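Endoglucanase(Endo-1,4-beta-glucanase)protein (Pseudomonas stutzeri, PDB 6R2J) probably hydrolyses internal beta-1,4-glucosidic bonds of cellulose-type glucans, as a family 5 glycoside hydrolase, and is captured here with cellobiose bound. Local coordinates at residues Ala21-His26 and Pro287-Tyr292; Lys41-Tyr46 and Ala295-Asn300; Ala48-Arg53 and Pro305-Met310; Asn268-Leu273 and Arg311-Asn316. All blocks are in the same frame, centred on the assembly; numbering follows the deposited sequence. Where two conformers were deposited one is given.

Interaction 1 (Ala21-His26 and Pro287-Tyr292); sequences AGFAPH and PGWGTY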
loop_
_atom_site.group_PDB
_atom_site.type_symbol
_atom_site.label_atom_id
_atom_site.label_comp_id
_atom_site.label_asym_id
_atom_site.label_seq_id
_atom_site.Cartn_x
_atom_site.Cartn_y
_atom_site.Cartn_z
ATOM N N ALA A 21 -2.063 11.220 5.791
ATOM C CA ALA A 21 -3.503 11.496 5.716
ATOM C C ALA A 21 -4.352 10.481 6.478
ATOM O O ALA A 21 -5.547 10.734 6.689
ATOM C CB ALA A 21 -3.943 11.543 4.240
ATOM N N GLY A 22 -3.767 9.354 6.872
ATOM C CA GLY A 22 -4.422 8.388 7.707
ATOM C C GLY A 22 -3.999 8.414 9.151
ATOM O O GLY A 22 -4.390 7.515 9.903
ATOM N N PHE A 23 -3.214 9.398 9.556
ATOM C CA PHE A 23 -2.753 9.513 10.928
ATOM C C PHE A 23 -3.923 9.757 11.889
ATOM O O PHE A 23 -4.932 10.385 11.538
ATOM C CB PHE A 23 -1.821 10.733 11.014
ATOM C CG PHE A 23 -0.370 10.470 10.651
ATOM C CD1 PHE A 23 -0.016 9.475 9.743
ATOM C CD2 PHE A 23 0.641 11.230 11.243
ATOM C CE1 PHE A 23 1.328 9.245 9.436
ATOM C CE2 PHE A 23 1.973 10.990 10.979
ATOM C CZ PHE A 23 2.337 10.005 10.063
ATOM N N ALA A 24 -3.735 9.301 13.129
ATOM C CA ALA A 24 -4.676 9.530 14.228
ATOM C C ALA A 24 -6.099 9.172 13.790
ATOM O O ALA A 24 -7.013 9.997 13.892
ATOM C CB ALA A 24 -4.588 10.959 14.729
ATOM N N PRO A 25 -6.318 7.949 13.305
ATOM C CA PRO A 25 -7.629 7.623 12.723
ATOM C C PRO A 25 -8.776 7.651 13.700
ATOM O O PRO A 25 -9.926 7.686 13.240
ATOM C CB PRO A 25 -7.444 6.214 12.156
ATOM C CG PRO A 25 -6.258 5.655 12.876
ATOM C CD PRO A 25 -5.381 6.816 13.254
ATOM N N HIS A 26 -8.528 7.580 15.020
ATOM C CA HIS A 26 -9.627 7.690 15.987
ATOM C C HIS A 26 -10.177 9.110 16.091
ATOM O O HIS A 26 -11.300 9.315 16.569
ATOM C CB HIS A 26 -9.155 7.121 17.325
ATOM C CG HIS A 26 -8.812 5.650 17.263
ATOM N ND1 HIS A 26 -8.272 4.958 18.330
ATOM C CD2 HIS A 26 -8.914 4.748 16.251
ATOM C CE1 HIS A 26 -8.055 3.701 17.981
ATOM N NE2 HIS A 26 -8.437 3.546 16.724
ATOM N N PRO A 287 5.840 13.432 5.693
ATOM C CA PRO A 287 5.818 14.312 6.867
ATOM C C PRO A 287 5.221 13.696 8.130
ATOM O O PRO A 287 4.407 12.774 8.101
ATOM C CB PRO A 287 4.947 15.485 6.414
ATOM C CG PRO A 287 3.951 14.833 5.507
ATOM C CD PRO A 287 4.769 13.790 4.736
ATOM N N GLY A 288 5.665 14.254 9.261
ATOM C CA GLY A 288 5.090 13.948 10.536
ATOM C C GLY A 288 5.614 12.735 11.262
ATOM O O GLY A 288 5.027 12.370 12.281
ATOM N N TRP A 289 6.705 12.118 10.812
ATOM C CA TRP A 289 7.198 10.914 11.467
ATOM C C TRP A 289 8.229 11.158 12.575
ATOM O O TRP A 289 8.628 10.193 13.262
ATOM C CB TRP A 289 7.835 10.007 10.427
ATOM C CG TRP A 289 6.878 9.343 9.513
ATOM C CD1 TRP A 289 6.792 9.503 8.164
ATOM C CD2 TRP A 289 5.903 8.361 9.867
ATOM N NE1 TRP A 289 5.801 8.701 7.661
ATOM C CE2 TRP A 289 5.245 7.986 8.688
ATOM C CE3 TRP A 289 5.518 7.771 11.075
ATOM C CZ2 TRP A 289 4.232 7.057 8.669
ATOM C CZ3 TRP A 289 4.492 6.850 11.056
ATOM C CH2 TRP A 289 3.872 6.496 9.860
ATOM N N GLY A 290 8.656 12.398 12.782
ATOM C CA GLY A 290 9.629 12.656 13.830
ATOM C C GLY A 290 10.785 11.676 13.760
ATOM O O GLY A 290 11.380 11.456 12.702
ATOM N N THR A 291 11.109 11.067 14.903
ATOM C CA THR A 291 12.201 10.108 14.987
ATOM C C THR A 291 11.718 8.662 14.927
ATOM O O THR A 291 12.421 7.762 15.384
ATOM C CB THR A 291 13.067 10.371 16.225
ATOM O OG1 THR A 291 12.270 10.301 17.408
ATOM C CG2 THR A 291 13.707 11.737 16.115
ATOM N N TYR A 292 10.537 8.416 14.370
ATOM C CA TYR A 292 10.075 7.048 14.152
ATOM C C TYR A 292 11.197 6.188 13.556
ATOM O O TYR A 292 11.796 6.528 12.522
ATOM C CB TYR A 292 8.833 7.102 13.255
ATOM C CG TYR A 292 8.156 5.792 12.922
ATOM C CD1 TYR A 292 7.959 4.815 13.879
ATOM C CD2 TYR A 292 7.723 5.543 11.625
ATOM C CE1 TYR A 292 7.335 3.589 13.545
ATOM C CE2 TYR A 292 7.098 4.345 11.275
ATOM C CZ TYR A 292 6.887 3.371 12.229
ATOM O OH TYR A 292 6.248 2.185 11.835
#

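Interaction 2 (Lys41-Tyr46 and Ala295-Asn300); sequences KKHFKY and AIEPRN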
loop_
_atom_site.group_PDB
_atom_site.type_symbol
_atom_site.label_atom_id
_atom_site.label_comp_id
_atom_site.label_asym_id
_atom_site.label_seq_id
_atom_site.Cartn_x
_atom_site.Cartn_y
_atom_site.Cartn_z
ATOM N N LYS A 41 5.573 19.341 -2.183
ATOM C CA LYS A 41 6.418 19.059 -3.338
ATOM C C LYS A 41 7.792 18.533 -2.929
ATOM O O LYS A 41 8.406 17.753 -3.678
ATOM C CB LYS A 41 6.554 20.311 -4.195
ATOM C CG LYS A 41 7.171 21.516 -3.485
ATOM C CD LYS A 41 7.477 22.615 -4.528
ATOM C CE LYS A 41 8.104 23.864 -3.912
ATOM N NZ LYS A 41 7.085 24.635 -3.133
ATOM N N LYS A 42 8.295 18.941 -1.758
ATOM C CA LYS A 42 9.633 18.514 -1.352
ATOM C C LYS A 42 9.709 16.999 -1.215
ATOM O O LYS A 42 10.718 16.381 -1.578
ATOM C CB LYS A 42 10.031 19.183 -0.044
ATOM C CG LYS A 42 9.243 18.667 1.153
ATOM C CD LYS A 42 9.612 19.394 2.444
ATOM C CE LYS A 42 10.148 18.452 3.508
ATOM N NZ LYS A 42 10.487 19.197 4.755
ATOM N N HIS A 43 8.647 16.380 -0.701
ATOM C CA HIS A 43 8.650 14.936 -0.516
ATOM C C HIS A 43 8.712 14.215 -1.856
ATOM O O HIS A 43 9.546 13.327 -2.060
ATOM C CB HIS A 43 7.431 14.520 0.317
ATOM C CG HIS A 43 7.382 15.187 1.653
ATOM N ND1 HIS A 43 6.459 16.158 1.971
ATOM C CD2 HIS A 43 8.168 15.040 2.742
ATOM C CE1 HIS A 43 6.660 16.556 3.213
ATOM N NE2 HIS A 43 7.711 15.914 3.693
ATOM N N PHE A 44 7.864 14.596 -2.793
ATOM C CA PHE A 44 7.861 13.890 -4.066
ATOM C C PHE A 44 9.166 14.100 -4.812
ATOM O O PHE A 44 9.659 13.175 -5.466
ATOM C CB PHE A 44 6.680 14.358 -4.880
ATOM C CG PHE A 44 5.360 14.039 -4.236
ATOM C CD1 PHE A 44 4.720 12.832 -4.500
ATOM C CD2 PHE A 44 4.755 14.934 -3.327
ATOM C CE1 PHE A 44 3.510 12.550 -3.923
ATOM C CE2 PHE A 44 3.523 14.629 -2.731
ATOM C CZ PHE A 44 2.904 13.452 -3.040
ATOM N N LYS A 45 9.734 15.310 -4.717
ATOM C CA LYS A 45 11.022 15.619 -5.329
ATOM C C LYS A 45 12.144 14.799 -4.700
ATOM O O LYS A 45 12.994 14.244 -5.410
ATOM C CB LYS A 45 11.309 17.115 -5.171
ATOM C CG LYS A 45 12.610 17.659 -5.811
ATOM C CD LYS A 45 12.901 17.077 -7.167
ATOM C CE LYS A 45 14.029 17.819 -7.865
ATOM N NZ LYS A 45 14.667 18.868 -7.051
ATOM N N TYR A 46 12.185 14.728 -3.370
ATOM C CA TYR A 46 13.209 13.918 -2.725
ATOM C C TYR A 46 13.169 12.478 -3.231
ATOM O O TYR A 46 14.193 11.925 -3.637
ATOM C CB TYR A 46 13.066 13.948 -1.203
ATOM C CG TYR A 46 14.065 13.012 -0.551
ATOM C CD1 TYR A 46 15.400 13.335 -0.491
ATOM C CD2 TYR A 46 13.666 11.784 -0.036
ATOM C CE1 TYR A 46 16.315 12.449 0.075
ATOM C CE2 TYR A 46 14.543 10.911 0.529
ATOM C CZ TYR A 46 15.871 11.233 0.584
ATOM O OH TYR A 46 16.764 10.344 1.146
ATOM N N ALA A 295 11.094 5.144 10.003
ATOM C CA ALA A 295 10.878 6.171 8.991
ATOM C C ALA A 295 12.065 6.265 8.028
ATOM O O ALA A 295 13.224 6.268 8.448
ATOM C CB ALA A 295 10.640 7.531 9.674
ATOM N N ILE A 296 11.769 6.353 6.729
ATOM C CA ILE A 296 12.788 6.583 5.710
ATOM C C ILE A 296 12.880 8.050 5.275
ATOM O O ILE A 296 13.690 8.376 4.391
ATOM C CB ILE A 296 12.510 5.639 4.524
ATOM C CG1 ILE A 296 13.725 5.448 3.612
ATOM C CG2 ILE A 296 11.359 6.159 3.712
ATOM C CD1 ILE A 296 13.513 4.417 2.479
ATOM N N GLU A 297 12.114 8.947 5.903
ATOM C CA GLU A 297 12.191 10.364 5.587
ATOM C C GLU A 297 13.525 10.932 6.065
ATOM O O GLU A 297 13.901 10.713 7.228
ATOM C CB GLU A 297 11.034 11.068 6.271
ATOM C CG GLU A 297 10.869 12.529 5.938
ATOM C CD GLU A 297 10.553 12.763 4.505
ATOM O OE1 GLU A 297 9.992 11.861 3.876
ATOM O OE2 GLU A 297 10.870 13.860 4.010
ATOM N N PRO A 298 14.278 11.638 5.196
ATOM C CA PRO A 298 15.564 12.206 5.622
ATOM C C PRO A 298 15.436 13.294 6.681
ATOM O O PRO A 298 14.392 13.925 6.890
ATOM C CB PRO A 298 16.153 12.777 4.333
ATOM C CG PRO A 298 14.959 13.006 3.443
ATOM C CD PRO A 298 14.058 11.857 3.749
ATOM N N ARG A 299 16.548 13.476 7.379
ATOM C CA ARG A 299 16.634 14.336 8.545
ATOM C C ARG A 299 17.898 15.147 8.358
ATOM O O ARG A 299 18.971 14.567 8.217
ATOM C CB ARG A 299 16.829 13.533 9.829
ATOM C CG ARG A 299 15.788 12.506 10.084
ATOM C CD ARG A 299 16.147 11.620 11.255
ATOM N NE ARG A 299 15.135 10.582 11.372
ATOM C CZ ARG A 299 15.020 9.732 12.385
ATOM N NH1 ARG A 299 15.887 9.796 13.391
ATOM N NH2 ARG A 299 14.037 8.812 12.368
ATOM N N ASN A 300 17.773 16.473 8.398
ATOM C CA ASN A 300 18.933 17.343 8.232
ATOM C C ASN A 300 19.532 17.187 6.853
ATOM O O ASN A 300 20.719 17.480 6.658
ATOM C CB ASN A 300 20.034 17.035 9.250
ATOM C CG ASN A 300 19.493 16.469 10.554
ATOM O OD1 ASN A 300 19.696 15.278 10.903
ATOM N ND2 ASN A 300 18.820 17.334 11.308
HETATM O O HOH W 1 16.105 9.110 3.471
#

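Interaction 3 (Ala48-Arg53 and Pro305-Met310); sequences ADQGIR and PQMELM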
loop_
_atom_site.group_PDB
_atom_site.type_symbol
_atom_site.label_atom_id
_atom_site.label_comp_id
_atom_site.label_asym_id
_atom_site.label_seq_id
_atom_site.Cartn_x
_atom_site.Cartn_y
_atom_site.Cartn_z
ATOM N N ALA A 48 11.701 11.080 -5.861
ATOM C CA ALA A 48 12.089 11.050 -7.272
ATOM C C ALA A 48 13.600 11.169 -7.426
ATOM O O ALA A 48 14.217 10.463 -8.238
ATOM C CB ALA A 48 11.423 12.203 -8.022
ATOM N N ASP A 49 14.221 12.072 -6.665
ATOM C CA ASP A 49 15.668 12.240 -6.790
ATOM C C ASP A 49 16.411 10.954 -6.441
ATOM O O ASP A 49 17.512 10.707 -6.943
ATOM C CB ASP A 49 16.144 13.394 -5.899
ATOM C CG ASP A 49 15.886 14.761 -6.511
ATOM O OD1 ASP A 49 15.396 14.848 -7.663
ATOM O OD2 ASP A 49 16.171 15.761 -5.826
ATOM N N GLN A 50 15.832 10.134 -5.578
ATOM C CA GLN A 50 16.401 8.854 -5.192
ATOM C C GLN A 50 16.055 7.735 -6.166
ATOM O O GLN A 50 16.407 6.582 -5.902
ATOM C CB GLN A 50 15.908 8.497 -3.788
ATOM C CG GLN A 50 16.154 9.578 -2.739
ATOM C CD GLN A 50 17.660 9.816 -2.418
ATOM O OE1 GLN A 50 18.461 8.867 -2.329
ATOM N NE2 GLN A 50 18.030 11.087 -2.221
ATOM N N GLY A 51 15.405 8.042 -7.292
ATOM C CA GLY A 51 15.049 7.033 -8.269
ATOM C C GLY A 51 13.758 6.299 -8.009
ATOM O O GLY A 51 13.539 5.225 -8.592
ATOM N N ILE A 52 12.909 6.822 -7.125
ATOM C CA ILE A 52 11.677 6.154 -6.708
ATOM C C ILE A 52 10.543 6.810 -7.471
ATOM O O ILE A 52 10.354 8.032 -7.388
ATOM C CB ILE A 52 11.444 6.278 -5.195
ATOM C CG1 ILE A 52 12.473 5.506 -4.370
ATOM C CG2 ILE A 52 10.108 5.742 -4.838
ATOM C CD1 ILE A 52 12.411 5.791 -2.885
ATOM N N ARG A 53 9.780 5.984 -8.190
ATOM C CA ARG A 53 8.650 6.434 -8.983
ATOM C C ARG A 53 7.320 5.855 -8.518
ATOM O O ARG A 53 6.279 6.159 -9.120
ATOM C CB ARG A 53 8.877 6.041 -10.438
ATOM C CG ARG A 53 9.914 6.853 -11.132
ATOM C CD ARG A 53 9.785 6.667 -12.643
ATOM N NE ARG A 53 10.861 7.368 -13.318
ATOM C CZ ARG A 53 10.701 8.501 -13.976
ATOM N NH1 ARG A 53 9.484 9.047 -14.082
ATOM N NH2 ARG A 53 11.756 9.076 -14.537
ATOM N N PRO A 305 19.299 5.241 6.752
ATOM C CA PRO A 305 19.965 3.974 6.403
ATOM C C PRO A 305 19.112 3.089 5.512
ATOM O O PRO A 305 19.639 2.296 4.728
ATOM C CB PRO A 305 20.232 3.300 7.760
ATOM C CG PRO A 305 19.901 4.306 8.826
ATOM C CD PRO A 305 19.034 5.376 8.200
ATOM N N GLN A 306 17.790 3.174 5.647
ATOM C CA GLN A 306 16.903 2.348 4.845
ATOM C C GLN A 306 16.854 2.820 3.405
ATOM O O GLN A 306 16.670 1.997 2.493
ATOM C CB GLN A 306 15.493 2.342 5.440
ATOM C CG GLN A 306 15.417 1.887 6.903
ATOM C CD GLN A 306 15.473 3.050 7.882
ATOM O OE1 GLN A 306 16.058 4.082 7.590
ATOM N NE2 GLN A 306 14.862 2.880 9.057
ATOM N N MET A 307 16.984 4.128 3.165
ATOM C CA MET A 307 17.113 4.596 1.787
ATOM C C MET A 307 18.405 4.073 1.166
ATOM O O MET A 307 18.403 3.549 0.048
ATOM C CB MET A 307 17.035 6.128 1.762
ATOM C CG MET A 307 17.035 6.789 0.389
ATOM S SD MET A 307 15.854 6.159 -0.779
ATOM C CE MET A 307 14.354 6.977 -0.226
ATOM N N GLU A 308 19.516 4.170 1.887
ATOM C CA GLU A 308 20.774 3.650 1.375
ATOM C C GLU A 308 20.698 2.151 1.104
ATOM O O GLU A 308 21.290 1.668 0.133
ATOM C CB GLU A 308 21.890 4.010 2.358
ATOM C CG GLU A 308 22.052 5.526 2.556
ATOM C CD GLU A 308 23.265 5.877 3.393
ATOM O OE1 GLU A 308 23.638 5.054 4.259
ATOM O OE2 GLU A 308 23.835 6.978 3.188
ATOM N N LEU A 309 19.953 1.404 1.919
ATOM C CA LEU A 309 19.831 -0.029 1.658
ATOM C C LEU A 309 18.955 -0.305 0.442
ATOM O O LEU A 309 19.178 -1.292 -0.267
ATOM C CB LEU A 309 19.306 -0.751 2.900
ATOM C CG LEU A 309 19.272 -2.261 2.726
ATOM C CD1 LEU A 309 20.118 -3.059 3.684
ATOM C CD2 LEU A 309 17.808 -2.696 2.843
ATOM N N MET A 310 17.951 0.545 0.201
ATOM C CA MET A 310 17.050 0.337 -0.924
ATOM C C MET A 310 17.782 0.494 -2.247
ATOM O O MET A 310 17.469 -0.196 -3.218
ATOM C CB MET A 310 15.902 1.349 -0.861
ATOM C CG MET A 310 14.748 1.022 0.082
ATOM S SD MET A 310 13.326 2.163 -0.287
ATOM C CE MET A 310 13.134 1.860 -2.027
#

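Interaction 4 (Asn268-Leu273 and Arg311-Asn316); sequences NLLAYL and RKHLAN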
loop_
_atom_site.group_PDB
_atom_site.type_symbol
_atom_site.label_atom_id
_atom_site.label_comp_id
_atom_site.label_asym_id
_atom_site.label_seq_id
_atom_site.Cartn_x
_atom_site.Cartn_y
_atom_site.Cartn_z
ATOM N N ASN A 268 17.832 -9.038 1.760
ATOM C CA ASN A 268 17.509 -10.314 1.137
ATOM C C ASN A 268 16.070 -10.350 0.648
ATOM O O ASN A 268 15.778 -11.002 -0.360
ATOM C CB ASN A 268 17.759 -11.428 2.135
ATOM C CG ASN A 268 19.202 -11.582 2.462
ATOM O OD1 ASN A 268 20.061 -11.401 1.593
ATOM N ND2 ASN A 268 19.493 -11.922 3.717
ATOM N N LEU A 269 15.152 -9.692 1.362
ATOM C CA LEU A 269 13.777 -9.614 0.875
ATOM C C LEU A 269 13.708 -8.898 -0.475
ATOM O O LEU A 269 13.157 -9.430 -1.441
ATOM C CB LEU A 269 12.893 -8.920 1.907
ATOM C CG LEU A 269 11.500 -8.585 1.407
ATOM C CD1 LEU A 269 10.632 -9.831 1.167
ATOM C CD2 LEU A 269 10.818 -7.594 2.377
ATOM N N LEU A 270 14.245 -7.681 -0.558
ATOM C CA LEU A 270 14.188 -6.941 -1.815
ATOM C C LEU A 270 14.846 -7.718 -2.959
ATOM O O LEU A 270 14.365 -7.672 -4.099
ATOM C CB LEU A 270 14.816 -5.556 -1.636
ATOM C CG LEU A 270 13.986 -4.566 -0.801
ATOM C CD1 LEU A 270 14.692 -3.182 -0.711
ATOM C CD2 LEU A 270 12.582 -4.356 -1.322
ATOM N N ALA A 271 15.933 -8.447 -2.674
ATOM C CA ALA A 271 16.589 -9.245 -3.702
ATOM C C ALA A 271 15.650 -10.317 -4.225
ATOM O O ALA A 271 15.517 -10.508 -5.440
ATOM C CB ALA A 271 17.860 -9.879 -3.124
ATOM N N TYR A 272 14.962 -11.005 -3.304
ATOM C CA TYR A 272 13.974 -12.017 -3.658
ATOM C C TYR A 272 12.812 -11.415 -4.436
ATOM O O TYR A 272 12.322 -12.007 -5.402
ATOM C CB TYR A 272 13.451 -12.654 -2.368
ATOM C CG TYR A 272 12.323 -13.631 -2.552
ATOM C CD1 TYR A 272 12.485 -14.764 -3.347
ATOM C CD2 TYR A 272 11.098 -13.444 -1.902
ATOM C CE1 TYR A 272 11.466 -15.678 -3.516
ATOM C CE2 TYR A 272 10.057 -14.361 -2.057
ATOM C CZ TYR A 272 10.247 -15.475 -2.866
ATOM O OH TYR A 272 9.236 -16.394 -3.021
ATOM N N LEU A 273 12.337 -10.249 -4.018
ATOM C CA LEU A 273 11.271 -9.594 -4.760
ATOM C C LEU A 273 11.686 -9.299 -6.192
ATOM O O LEU A 273 10.924 -9.550 -7.128
ATOM C CB LEU A 273 10.881 -8.329 -4.021
ATOM C CG LEU A 273 10.252 -8.660 -2.675
ATOM C CD1 LEU A 273 9.665 -7.364 -2.131
ATOM C CD2 LEU A 273 9.188 -9.730 -2.780
ATOM N N ARG A 311 18.748 1.406 -2.314
ATOM C CA ARG A 311 19.270 1.825 -3.612
ATOM C C ARG A 311 19.866 0.673 -4.420
ATOM O O ARG A 311 19.749 0.672 -5.657
ATOM C CB ARG A 311 20.259 2.978 -3.439
ATOM C CG ARG A 311 19.568 4.282 -3.101
ATOM C CD ARG A 311 20.430 5.465 -3.442
ATOM N NE ARG A 311 21.632 5.519 -2.609
ATOM C CZ ARG A 311 21.846 6.412 -1.650
ATOM N NH1 ARG A 311 20.906 7.319 -1.395
ATOM N NH2 ARG A 311 23.008 6.419 -0.979
ATOM N N LYS A 312 20.519 -0.302 -3.766
ATOM C CA LYS A 312 21.115 -1.383 -4.543
ATOM C C LYS A 312 20.071 -2.190 -5.294
ATOM O O LYS A 312 20.425 -2.885 -6.260
ATOM C CB LYS A 312 21.990 -2.293 -3.674
ATOM C CG LYS A 312 21.274 -3.412 -2.957
ATOM C CD LYS A 312 22.240 -4.313 -2.142
ATOM C CE LYS A 312 23.056 -3.526 -1.074
ATOM N NZ LYS A 312 22.272 -2.706 -0.049
ATOM N N HIS A 313 18.790 -2.090 -4.894
ATOM C CA HIS A 313 17.728 -2.958 -5.397
ATOM C C HIS A 313 16.784 -2.323 -6.415
ATOM O O HIS A 313 15.945 -3.038 -6.963
ATOM C CB HIS A 313 16.889 -3.533 -4.243
ATOM C CG HIS A 313 17.701 -4.213 -3.188
ATOM N ND1 HIS A 313 18.319 -5.429 -3.385
ATOM C CD2 HIS A 313 18.013 -3.832 -1.926
ATOM C CE1 HIS A 313 18.990 -5.757 -2.294
ATOM N NE2 HIS A 313 18.814 -4.808 -1.393
ATOM N N LEU A 314 16.924 -1.032 -6.721
ATOM C CA LEU A 314 16.012 -0.363 -7.653
ATOM C C LEU A 314 16.142 -0.876 -9.095
ATOM O O LEU A 314 15.131 -1.051 -9.786
ATOM C CB LEU A 314 16.239 1.150 -7.580
ATOM C CG LEU A 314 16.008 1.664 -6.159
ATOM C CD1 LEU A 314 16.213 3.188 -6.094
ATOM C CD2 LEU A 314 14.610 1.291 -5.657
ATOM N N ALA A 315 17.355 -1.168 -9.556
ATOM C CA ALA A 315 17.531 -1.567 -10.947
ATOM C C ALA A 315 16.948 -2.945 -11.215
ATOM O O ALA A 315 17.082 -3.868 -10.411
ATOM C CB ALA A 315 19.021 -1.615 -11.286
ATOM N N ASN A 316 16.316 -3.082 -12.369
ATOM C CA ASN A 316 15.883 -4.382 -12.854
ATOM C C ASN A 316 15.659 -4.296 -14.359
ATOM O O ASN A 316 15.783 -3.233 -14.972
ATOM C CB ASN A 316 14.626 -4.850 -12.107
ATOM C CG ASN A 316 13.419 -4.006 -12.420
ATOM O OD1 ASN A 316 12.797 -4.174 -13.464
ATOM N ND2 ASN A 316 13.090 -3.084 -11.531
#

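Interaction 1 (Ala21-His26 and Pro287-Tyr292)
Phe23 drives the edge of its phenyl ring into one face of the Trp289 indole, overlapping the six-membered ring in a T-shaped (edge-to-face) pair with the two planes 66° apart. The leading atoms are CE1 and CZ: Phe23 CE1 stands 3.7 Å from Trp289 CZ2, and Phe23 CZ lies above the indole face, displaced toward its rim. Such an approach sets the slightly positive ring hydrogens of Phe23 against the pi cloud of the indole. Phe23 has CG anti to its own carbonyl carbon (chi1 -85°), which carries the phenyl group across to the other loop. A second stretch of the same phenyl edge meets backbone, Phe23 CE2 being 3.6 Å from Gly288 O, close to the plane of the ring. These are two of the loops that follow strands of the family 5 TIM barrel: residues 21-26 come after strand 14-18, residues 287-292 after strand 280-285, and those strands are neighbours in the sheet. The indole is held from its own side by a hydrogen bond from Trp289 NE1 to Gly285 O, and its ring also meets that of Trp283. Beyond the indole the chain reverses in a type II' beta turn, closed by Tyr292 N to Trp289 O at 2.8 Å. On the other loop, Arg63 NH1 binds the carbonyl oxygens of Ala21 and Phe23.

Interaction 2 (Lys41-Tyr46 and Ala295-Asn300)
Pro298 points its CG-CD edge at one face of the Tyr46 ring, CG standing above the centre in a CH-pi contact: Pro298 CG is 3.5 Å from the Tyr46 ring centroid, only 14° off the normal. Pro298 CD lies 3.4 Å from Tyr46 CE2. Tyr46 holds CG anti to its backbone N (chi1 175°), and the phenol therefore extends from the helix toward the proline, which comes from the opposite direction. The second meeting is polar in character without being a hydrogen bond. Glu297 OE2 lies in the plane of the His43 imidazole at its edge, 3.2 Å from His43 CD2, the carboxylate turned 68° from the ring, an arrangement that is probably mildly favourable, the carboxylate oxygen facing a polarised C-H. A bend at chi2 brings the Glu297 carboxylate round to this edge.

In the next shell, His43 ND1 is hydrogen-bonded to Glu40 N, and Lys42 CG sits over one face of the imidazole. Glu297 OE1 is gripped by Tyr47 OH and Gly286 N. One water donates both to Tyr46 OH and to Ile296 O, bridging the segments, while the phenol oxygen is also hydrogen-bonded to Asp303 OD1. The contact packs the loop between strand 280-285 and helix 305-311 against helix 41-49, with Ile296 bonded through its backbone to Ala284 and packed on Met307 and Met310 of helix 305-311.

Interaction 3 (Ala48-Arg53 and Pro305-Met310)
Met307 is the first residue of 305-310 to reach across, and its side chain meets both Gln50 and Ile52. Its CG stands anti to the backbone N (chi1 -175°), and bends at chi2 and chi3 then carry the thioether slantwise across CB and CG of Gln50. The touching atoms follow one another down the chain: Met307 CG is 3.7 Å from Gln50 OE1, Met307 SD is 3.8 Å from Gln50 CB, and the terminal methyl passes on to the isoleucine. There the approach is tip to tip, with Met307 CE 3.5 Å from Ile52 CD1. The two partners lie just past the end of helix 41-49, which stops in a Schellman motif: Gly51, at positive phi, is the C-prime residue, its N bonded to Ala48 O at 2.9 Å, and Ile52 N returns to Tyr47 O. In the TIM barrel this turn leads from the first barrel helix into strand 54-59, so the contact joins that connection to helix 305-311, the helix that follows the last barrel strand. The reversal at Gly51 lets Gln50 and Ile52 both direct their side chains at this helix. Gln50 OE1 also accepts a weak hydrogen bond from Arg311 NH1. One turn beyond Met307, Met310 makes a lighter contact, its CE 4.1 Å from Ile52 CD1. It packs in addition on Ile296 and on Met266 of helix 260-276.

Interaction 4 (Asn268-Leu273 and Arg311-Asn316)
His313 lies with one imidazole face against Leu270, joining two parts of the TIM-barrel outer layer: helix 260-276 and the chain just past helix 305-311. The tight part is a CH-pi contact, in which Leu270 CB sits over the face, offset toward the rim, 3.7 Å from the ring centroid and 19° off the normal. Leu270 CD1 extends the cover along the same ring, 3.6 Å from His313 CD2. The two side chains cross at about a right angle, and the leucine continues inward onto His14 and Ser280 of the adjoining barrel strands. With CG anti to its carbonyl carbon (chi1 -53°), His313 turns its ring flat against the helix.

Only at Ala271 does the fit slacken: this residue skirts the ring, its CB 4.4 Å from His313 CE1. The other face of the imidazole, on the solvent side, is closely covered by the aliphatic chain of the preceding residue, the exposed Lys312. The ring is fixed in rotation by a hydrogen bond between His313 NE2 and Asp267 OD1, and the same carboxylate oxygen makes a salt bridge with Lys312 NZ. Over the centre of the imidazole, Lys312 CG stands 3.2 Å above the ring plane.

Interactions 1 to 4 run along one flank of the barrel, the centres of 1 and 4 being 27 Å apart. Both sets of segments advance along the chain in the same order, the first set jumping from 53 to 268. Interactions 2 and 3, with centres 10 Å apart, share helix 41-49 and touch where Ile296 and Tyr46 pack on Met307. Interaction 3 meets interaction 4, 11 Å away, through Gln50 and Arg311; Pro287 against His43 links interactions 1 and 2. Interactions 1 to 3 pack the last strand-to-helix unit against the first, around the place where strands 280-285 and 14-18 pair, and interaction 4 packs the chain after helix 305-311 on helix 260-276.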